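Local coordinates for protein CpuTA1 (Curtobacterium pusillum, PDB 5K3W) that binds pyridoxal-5'-phosphate and belongs to the class IV aminotransferase family, at residues A68-L71 with H72-R75; E87-A90 with A91-R94; V239-F242 with F243-R246. All coordinates share one frame; numbering follows the deposited sequence.

In the fold
All three contacts are local, each joining neighbouring turns at a helix. Contact 1 lies deepest, its centre about 11 Å from the centre of the chain, and opens helix 69-82 with one side facing the phosphate of pyridoxal-5'-phosphate. Contact 2 opens the following helix, 90-108, its centre about 18 Å from that of the chain, and touches contact 1 directly through a salt bridge and leucine packing. Contact 3, on helix 234-245 and about 20 Å out by the same centre-to-centre measure, touches neither. Each mixes buried and exposed residues. Their chemistry differs accordingly: arginine and histidine next to a phosphate in contact 1, a capping carboxylate in contact 2, and packed phenylalanines backed by a charged surface in contact 3.

Contact 1: residues A68-L71 with H72-R75; sequences ALEL and HLGR. With PLP (pyridoxal-5'-phosphate), chain C.
His72 reaches back to Ala68, the N-cap residue of helix 69-82: its backbone N donates to Ala68 O at 2.9 Å, almost straight with an N-H...O angle of 173°. The same i to i+4 ladder runs on with Leu73 N to Leu69 O, Gly74 N to Glu70 O at 2.8 Å and Arg75 N to Leu71 O.

Side-chain packing in this first turn is modest. The imidazole of His72 lies beside its own backbone N, CG anti to the carbonyl carbon (chi1 -79°), and this brings CD2 within 3.3 Å of Ala68 O and 4.0 Å of Ala68 CB. On another side of the helix, Leu69 CD1 meets Leu73 CG at 4.3 Å.

Arg75 carries the contact with the ligand. Arg75 NH1 and NH2 both donate to O3P of pyridoxal-5'-phosphate, each at 2.9 Å, while NH1 also reaches the ester oxygen O4P at 3.3 Å. O3P sits at the guanidinium edge, the phosphorus in its plane, and both bonds to it are bent; a turn at chi3 (65°) in an otherwise extended chain aims the group there. His72 CE1 comes to 3.6 Å from O3P, obliquely to the ring. Behind this first shell, Glu57 OE1 takes a hydrogen bond from His72 ND1 and a salt bridge from Arg75 NH2, tying the two pocket residues together.

Strand 54-62 backs the turn through Ile59, which touches Leu69 and His72. Leu73 packs against Trp93 and Arg94 of helix 90-108, where Arg94 also forms a salt bridge with Glu70, and Leu71, His72 and Arg75 all meet Thr234 at the start of helix 234-245.

Contact 2: residues E87-A90 with A91-R94; sequences EPDA and AVWR
An N-cap starts helix 90-108, where the carboxylate of Asp89 turns toward the backbone of Ala91. With CG anti to the backbone N (chi1 -166°), OD1 accepts a weak capping bond from Ala91 N at 3.4 Å. The backbone carbonyl of the same residue serves two donors: Trp93 N gives Asp89 O a nearly straight bond at 3.1 Å (169°), and Val92 N adds a weak, bent one. One residue on, Arg94 N donates to Ala90 O at 2.9 Å.

Side chains close round the cap. The Val92 side chain crosses that of Asp89 at about a right angle, its CG2 lying 3.5 Å from Asp89 CG. The indole of Trp93 brings its CD1 edge to Asp89 O at 3.2 Å, near the ring plane, while Pro88 CB approaches NE1 obliquely at 3.7 Å; that NE1 donates to Pro12 O. The Arg94 chain bends at chi3, which places the guanidinium face over Ala90 O, and its NH2 forms a salt bridge with Glu70 of helix 69-82.

A carboxylate beside the first N-H groups of a helix lies at the positive end of the helix dipole, which would tend to keep Asp89 ionised; the long, weak ion pair from OD2 to Arg25 would act in the same sense.

Contact 3: residues V239-F242 with F243-R246; sequences VFDF and FEER
Glu244 N donates to Phe240 O at 2.9 Å, the shortest of the backbone bonds that carry helix 234-245 through this turn, and a nearly straight one. The helix is the middle element of a beta-alpha-beta unit, between strands 220-224 and 250-253. Phe243 N to Val239 O and Glu245 N to Asp241 O repeat the same i to i+4 pattern.

Three aromatic and aliphatic side chains pack along the buried side. Phe242 and Phe243, though adjacent, form a T-shaped pair: centroids 5.1 Å apart, planes at 87°. The edge of Phe242 is directed at the face of Phe243, its CD2 standing 3.8 Å above the plane of the Phe243 ring over the centre. Val239 runs side by side with Phe243, and its CG1 meets CE2 of that ring at 3.6 Å. Outside the segments, Phe243 has a further edge-to-face partner in Tyr248, Phe240 has one in Tyr252, and helix 290-307 touches Val239 and Phe242.

Phe242 also packs against Arg246. Its CG is anti to the backbone N (chi1 168°), which directs the ring along the helix to the extended chain of Arg246. There Phe242 CZ lies 3.4 Å from Arg246 NE, under one guanidinium face and offset toward the rim, with the two planes 25° apart; Arg246 NH2 is held by a salt bridge to Asp295.

On the exposed side, Asp241 OD2 and Glu244 OE2 are 4.3 Å apart, like charges that would probably disfavour each other somewhat, while Glu244 OE1 is hydrogen-bonded to Thr250 OG1. Arg246 N makes two weak hydrogen bonds, to Phe242 O at 3.3 Å and to Phe243 O at 3.0 Å.

Contact 1: residues A68-L71 with H72-R75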
loop_
_atom_site.group_PDB
_atom_site.type_symbol
_atom_site.label_atom_id
_atom_site.label_comp_id
_atom_site.label_asym_id
_atom_site.label_seq_id
_atom_site.Cartn_x
_atom_site.Cartn_y
_atom_site.Cartn_z
ATOM N N ALA A 68 10.366 -22.980 6.391
ATOM C CA ALA A 68 11.359 -21.919 6.257
ATOM C C ALA A 68 11.130 -20.811 7.285
ATOM O O ALA A 68 11.336 -19.625 7.005
ATOM C CB ALA A 68 11.362 -21.352 4.832
ATOM N N LEU A 69 10.722 -21.204 8.494
ATOM C CA LEU A 69 10.259 -20.224 9.475
ATOM C C LEU A 69 11.318 -19.165 9.757
ATOM O O LEU A 69 10.999 -17.975 9.860
ATOM C CB LEU A 69 9.831 -20.921 10.775
ATOM C CG LEU A 69 9.265 -19.989 11.856
ATOM C CD1 LEU A 69 8.071 -19.200 11.330
ATOM C CD2 LEU A 69 8.890 -20.711 13.146
ATOM N N GLU A 70 12.583 -19.573 9.885
ATOM C CA GLU A 70 13.623 -18.612 10.250
ATOM C C GLU A 70 13.907 -17.640 9.108
ATOM O O GLU A 70 14.097 -16.446 9.346
ATOM C CB GLU A 70 14.902 -19.346 10.680
ATOM C CG GLU A 70 16.022 -18.448 11.206
ATOM C CD GLU A 70 15.728 -17.827 12.582
ATOM O OE1 GLU A 70 14.838 -18.307 13.308
ATOM O OE2 GLU A 70 16.398 -16.846 12.949
ATOM N N LEU A 71 13.951 -18.133 7.868
ATOM C CA LEU A 71 14.043 -17.250 6.708
ATOM C C LEU A 71 12.906 -16.233 6.692
ATOM O O LEU A 71 13.140 -15.032 6.506
ATOM C CB LEU A 71 14.010 -18.065 5.422
ATOM C CG LEU A 71 15.282 -18.579 4.781
ATOM C CD1 LEU A 71 14.916 -19.028 3.374
ATOM C CD2 LEU A 71 16.344 -17.476 4.758
ATOM N N HIS A 72 11.658 -16.699 6.856
ATOM C CA HIS A 72 10.534 -15.769 6.874
ATOM C C HIS A 72 10.718 -14.715 7.964
ATOM O O HIS A 72 10.500 -13.520 7.727
ATOM C CB HIS A 72 9.206 -16.514 7.069
ATOM C CG HIS A 72 8.674 -17.174 5.826
ATOM N ND1 HIS A 72 8.092 -16.469 4.792
ATOM C CD2 HIS A 72 8.618 -18.477 5.464
ATOM C CE1 HIS A 72 7.717 -17.305 3.839
ATOM N NE2 HIS A 72 8.019 -18.531 4.226
ATOM N N LEU A 73 11.116 -15.134 9.168
ATOM C CA LEU A 73 11.296 -14.167 10.247
ATOM C C LEU A 73 12.407 -13.195 9.919
ATOM O O LEU A 73 12.304 -12.002 10.217
ATOM C CB LEU A 73 11.607 -14.871 11.562
ATOM C CG LEU A 73 10.496 -15.720 12.168
ATOM C CD1 LEU A 73 10.980 -16.281 13.506
ATOM C CD2 LEU A 73 9.197 -14.921 12.323
ATOM N N GLY A 74 13.501 -13.701 9.341
ATOM C CA GLY A 74 14.578 -12.820 8.930
ATOM C C GLY A 74 14.101 -11.774 7.946
ATOM O O GLY A 74 14.466 -10.597 8.053
ATOM N N ARG A 75 13.252 -12.185 6.989
ATOM C CA ARG A 75 12.769 -11.263 5.973
ATOM C C ARG A 75 11.725 -10.314 6.535
ATOM O O ARG A 75 11.643 -9.163 6.097
ATOM C CB ARG A 75 12.216 -12.029 4.767
ATOM C CG ARG A 75 11.940 -11.140 3.563
ATOM C CD ARG A 75 11.451 -11.934 2.356
ATOM N NE ARG A 75 10.157 -12.570 2.585
ATOM C CZ ARG A 75 9.607 -13.476 1.776
ATOM N NH1 ARG A 75 10.235 -13.865 0.673
ATOM N NH2 ARG A 75 8.421 -13.993 2.068
HETATM N N1 PLP C . 7.347 -11.441 -4.492
HETATM C C2 PLP C . 6.421 -10.813 -3.713
HETATM C C2A PLP C . 6.014 -9.381 -4.002
HETATM C C3 PLP C . 5.865 -11.490 -2.643
HETATM O O3 PLP C . 4.926 -10.806 -1.857
HETATM C C4 PLP C . 6.250 -12.780 -2.371
HETATM C C4A PLP C . 5.665 -13.584 -1.241
HETATM C C5 PLP C . 7.170 -13.411 -3.151
HETATM C C6 PLP C . 7.725 -12.724 -4.218
HETATM C C5A PLP C . 7.566 -14.853 -2.849
HETATM O O4P PLP C . 8.087 -15.015 -1.542
HETATM P P PLP C . 7.915 -16.396 -0.765
HETATM O O1P PLP C . 8.377 -17.552 -1.623
HETATM O O2P PLP C . 6.480 -16.613 -0.349
HETATM O O3P PLP C . 8.777 -16.382 0.471
#

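Contact 2: residues E87-A90 with A91-R94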
loop_
_atom_site.group_PDB
_atom_site.type_symbol
_atom_site.label_atom_id
_atom_site.label_comp_id
_atom_site.label_asym_id
_atom_site.label_seq_id
_atom_site.Cartn_x
_atom_site.Cartn_y
_atom_site.Cartn_z
ATOM N N GLU A 87 12.843 -3.147 15.206
ATOM C CA GLU A 87 13.193 -4.544 15.005
ATOM C C GLU A 87 12.120 -5.475 15.569
ATOM O O GLU A 87 11.868 -5.447 16.783
ATOM C CB GLU A 87 14.527 -4.781 15.697
ATOM C CG GLU A 87 15.261 -6.045 15.357
ATOM C CD GLU A 87 16.732 -5.952 15.757
ATOM O OE1 GLU A 87 17.528 -6.805 15.308
ATOM O OE2 GLU A 87 17.093 -5.022 16.513
ATOM N N PRO A 88 11.478 -6.315 14.750
ATOM C CA PRO A 88 10.553 -7.307 15.315
ATOM C C PRO A 88 11.286 -8.261 16.251
ATOM O O PRO A 88 12.391 -8.724 15.961
ATOM C CB PRO A 88 9.990 -8.031 14.079
ATOM C CG PRO A 88 10.936 -7.742 12.985
ATOM C CD PRO A 88 11.585 -6.427 13.285
ATOM N N ASP A 89 10.672 -8.524 17.398
ATOM C CA ASP A 89 11.220 -9.455 18.388
ATOM C C ASP A 89 11.075 -10.875 17.852
ATOM O O ASP A 89 10.018 -11.499 17.990
ATOM C CB ASP A 89 10.490 -9.285 19.717
ATOM C CG ASP A 89 11.208 -9.951 20.882
ATOM O OD1 ASP A 89 11.871 -10.998 20.689
ATOM O OD2 ASP A 89 11.092 -9.416 22.006
ATOM N N ALA A 90 12.139 -11.391 17.227
ATOM C CA ALA A 90 12.032 -12.654 16.499
ATOM C C ALA A 90 11.534 -13.782 17.394
ATOM O O ALA A 90 10.810 -14.669 16.930
ATOM C CB ALA A 90 13.382 -13.018 15.870
ATOM N N ALA A 91 11.898 -13.756 18.679
ATOM C CA ALA A 91 11.530 -14.833 19.591
ATOM C C ALA A 91 10.058 -14.776 19.974
ATOM O O ALA A 91 9.468 -15.810 20.302
ATOM C CB ALA A 91 12.401 -14.780 20.847
ATOM N N VAL A 92 9.461 -13.586 19.979
ATOM C CA VAL A 92 8.023 -13.481 20.203
ATOM C C VAL A 92 7.263 -13.969 18.975
ATOM O O VAL A 92 6.317 -14.759 19.081
ATOM C CB VAL A 92 7.635 -12.037 20.559
ATOM C CG1 VAL A 92 6.121 -11.914 20.666
ATOM C CG2 VAL A 92 8.301 -11.616 21.856
ATOM N N TRP A 93 7.673 -13.511 17.790
ATOM C CA TRP A 93 6.978 -13.909 16.573
ATOM C C TRP A 93 7.089 -15.417 16.333
ATOM O O TRP A 93 6.100 -16.075 15.972
ATOM C CB TRP A 93 7.525 -13.115 15.389
ATOM C CG TRP A 93 7.067 -11.697 15.381
ATOM C CD1 TRP A 93 7.758 -10.606 15.834
ATOM C CD2 TRP A 93 5.805 -11.203 14.897
ATOM N NE1 TRP A 93 7.005 -9.467 15.662
ATOM C CE2 TRP A 93 5.805 -9.804 15.086
ATOM C CE3 TRP A 93 4.682 -11.810 14.312
ATOM C CZ2 TRP A 93 4.719 -8.995 14.713
ATOM C CZ3 TRP A 93 3.602 -11.010 13.939
ATOM C CH2 TRP A 93 3.626 -9.616 14.145
ATOM N N ARG A 94 8.281 -15.985 16.544
ATOM C CA ARG A 94 8.434 -17.432 16.420
ATOM C C ARG A 94 7.477 -18.154 17.361
ATOM O O ARG A 94 6.705 -19.027 16.946
ATOM C CB ARG A 94 9.881 -17.831 16.706
ATOM C CG ARG A 94 10.118 -19.328 16.648
ATOM C CD ARG A 94 11.550 -19.703 17.008
ATOM N NE ARG A 94 12.539 -18.985 16.206
ATOM C CZ ARG A 94 13.423 -18.109 16.693
ATOM N NH1 ARG A 94 13.466 -17.837 17.993
ATOM N NH2 ARG A 94 14.280 -17.514 15.876
#

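Contact 3: residues V239-F242 with F243-R246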
loop_
_atom_site.group_PDB
_atom_site.type_symbol
_atom_site.label_atom_id
_atom_site.label_comp_id
_atom_site.label_asym_id
_atom_site.label_seq_id
_atom_site.Cartn_x
_atom_site.Cartn_y
_atom_site.Cartn_z
ATOM N N VAL A 239 13.691 -23.822 -4.210
ATOM C CA VAL A 239 13.658 -24.346 -5.570
ATOM C C VAL A 239 15.065 -24.521 -6.107
ATOM O O VAL A 239 15.355 -25.487 -6.817
ATOM C CB VAL A 239 12.832 -23.441 -6.498
ATOM C CG1 VAL A 239 13.091 -23.842 -7.957
ATOM C CG2 VAL A 239 11.360 -23.542 -6.155
ATOM N N PHE A 240 15.958 -23.577 -5.809
ATOM C CA PHE A 240 17.350 -23.777 -6.184
ATOM C C PHE A 240 17.912 -25.035 -5.532
ATOM O O PHE A 240 18.655 -25.797 -6.165
ATOM C CB PHE A 240 18.177 -22.547 -5.821
ATOM C CG PHE A 240 18.174 -21.488 -6.893
ATOM C CD1 PHE A 240 17.250 -21.542 -7.923
ATOM C CD2 PHE A 240 19.105 -20.464 -6.891
ATOM C CE1 PHE A 240 17.239 -20.580 -8.915
ATOM C CE2 PHE A 240 19.103 -19.503 -7.886
ATOM C CZ PHE A 240 18.164 -19.563 -8.897
ATOM N N ASP A 241 17.557 -25.285 -4.271
ATOM C CA ASP A 241 18.056 -26.488 -3.617
ATOM C C ASP A 241 17.623 -27.728 -4.382
ATOM O O ASP A 241 18.425 -28.645 -4.608
ATOM C CB ASP A 241 17.583 -26.542 -2.165
ATOM C CG ASP A 241 18.325 -25.560 -1.282
ATOM O OD1 ASP A 241 17.891 -25.329 -0.126
ATOM O OD2 ASP A 241 19.350 -25.013 -1.755
ATOM N N PHE A 242 16.361 -27.763 -4.812
ATOM C CA PHE A 242 15.871 -28.914 -5.560
ATOM C C PHE A 242 16.704 -29.139 -6.812
ATOM O O PHE A 242 17.194 -30.250 -7.054
ATOM C CB PHE A 242 14.395 -28.717 -5.903
ATOM C CG PHE A 242 13.861 -29.694 -6.912
ATOM C CD1 PHE A 242 13.260 -30.871 -6.507
ATOM C CD2 PHE A 242 13.950 -29.429 -8.267
ATOM C CE1 PHE A 242 12.762 -31.767 -7.431
ATOM C CE2 PHE A 242 13.455 -30.323 -9.197
ATOM C CZ PHE A 242 12.863 -31.495 -8.778
ATOM N N PHE A 243 16.902 -28.083 -7.611
ATOM C CA PHE A 243 17.564 -28.243 -8.904
ATOM C C PHE A 243 19.053 -28.563 -8.753
ATOM O O PHE A 243 19.594 -29.368 -9.515
ATOM C CB PHE A 243 17.356 -26.996 -9.765
ATOM C CG PHE A 243 16.024 -26.966 -10.474
ATOM C CD1 PHE A 243 15.748 -27.863 -11.496
ATOM C CD2 PHE A 243 15.057 -26.036 -10.131
ATOM C CE1 PHE A 243 14.533 -27.843 -12.158
ATOM C CE2 PHE A 243 13.829 -26.007 -10.783
ATOM C CZ PHE A 243 13.566 -26.912 -11.802
ATOM N N GLU A 244 19.739 -27.940 -7.796
ATOM C CA GLU A 244 21.135 -28.302 -7.566
ATOM C C GLU A 244 21.266 -29.779 -7.207
ATOM O O GLU A 244 22.156 -30.474 -7.715
ATOM C CB GLU A 244 21.733 -27.427 -6.472
ATOM C CG GLU A 244 22.060 -26.019 -6.950
ATOM C CD GLU A 244 22.101 -25.013 -5.813
ATOM O OE1 GLU A 244 21.712 -23.847 -6.034
ATOM O OE2 GLU A 244 22.516 -25.390 -4.694
ATOM N N GLU A 245 20.367 -30.281 -6.349
ATOM C CA GLU A 245 20.385 -31.692 -5.974
ATOM C C GLU A 245 20.285 -32.605 -7.185
ATOM O O GLU A 245 20.761 -33.744 -7.141
ATOM C CB GLU A 245 19.238 -31.996 -5.015
ATOM C CG GLU A 245 19.667 -32.413 -3.632
ATOM C CD GLU A 245 18.492 -32.885 -2.794
ATOM O OE1 GLU A 245 17.390 -33.061 -3.362
ATOM O OE2 GLU A 245 18.669 -33.080 -1.572
ATOM N N ARG A 246 19.651 -32.143 -8.261
ATOM C CA ARG A 246 19.552 -32.921 -9.486
ATOM C C ARG A 246 20.569 -32.491 -10.536
ATOM O O ARG A 246 20.373 -32.765 -11.724
ATOM C CB ARG A 246 18.139 -32.832 -10.050
ATOM C CG ARG A 246 17.169 -33.796 -9.421
ATOM C CD ARG A 246 15.773 -33.302 -9.653
ATOM N NE ARG A 246 14.738 -34.268 -9.293
ATOM C CZ ARG A 246 13.871 -34.780 -10.163
ATOM N NH1 ARG A 246 13.927 -34.431 -11.449
ATOM N NH2 ARG A 246 12.941 -35.634 -9.748
#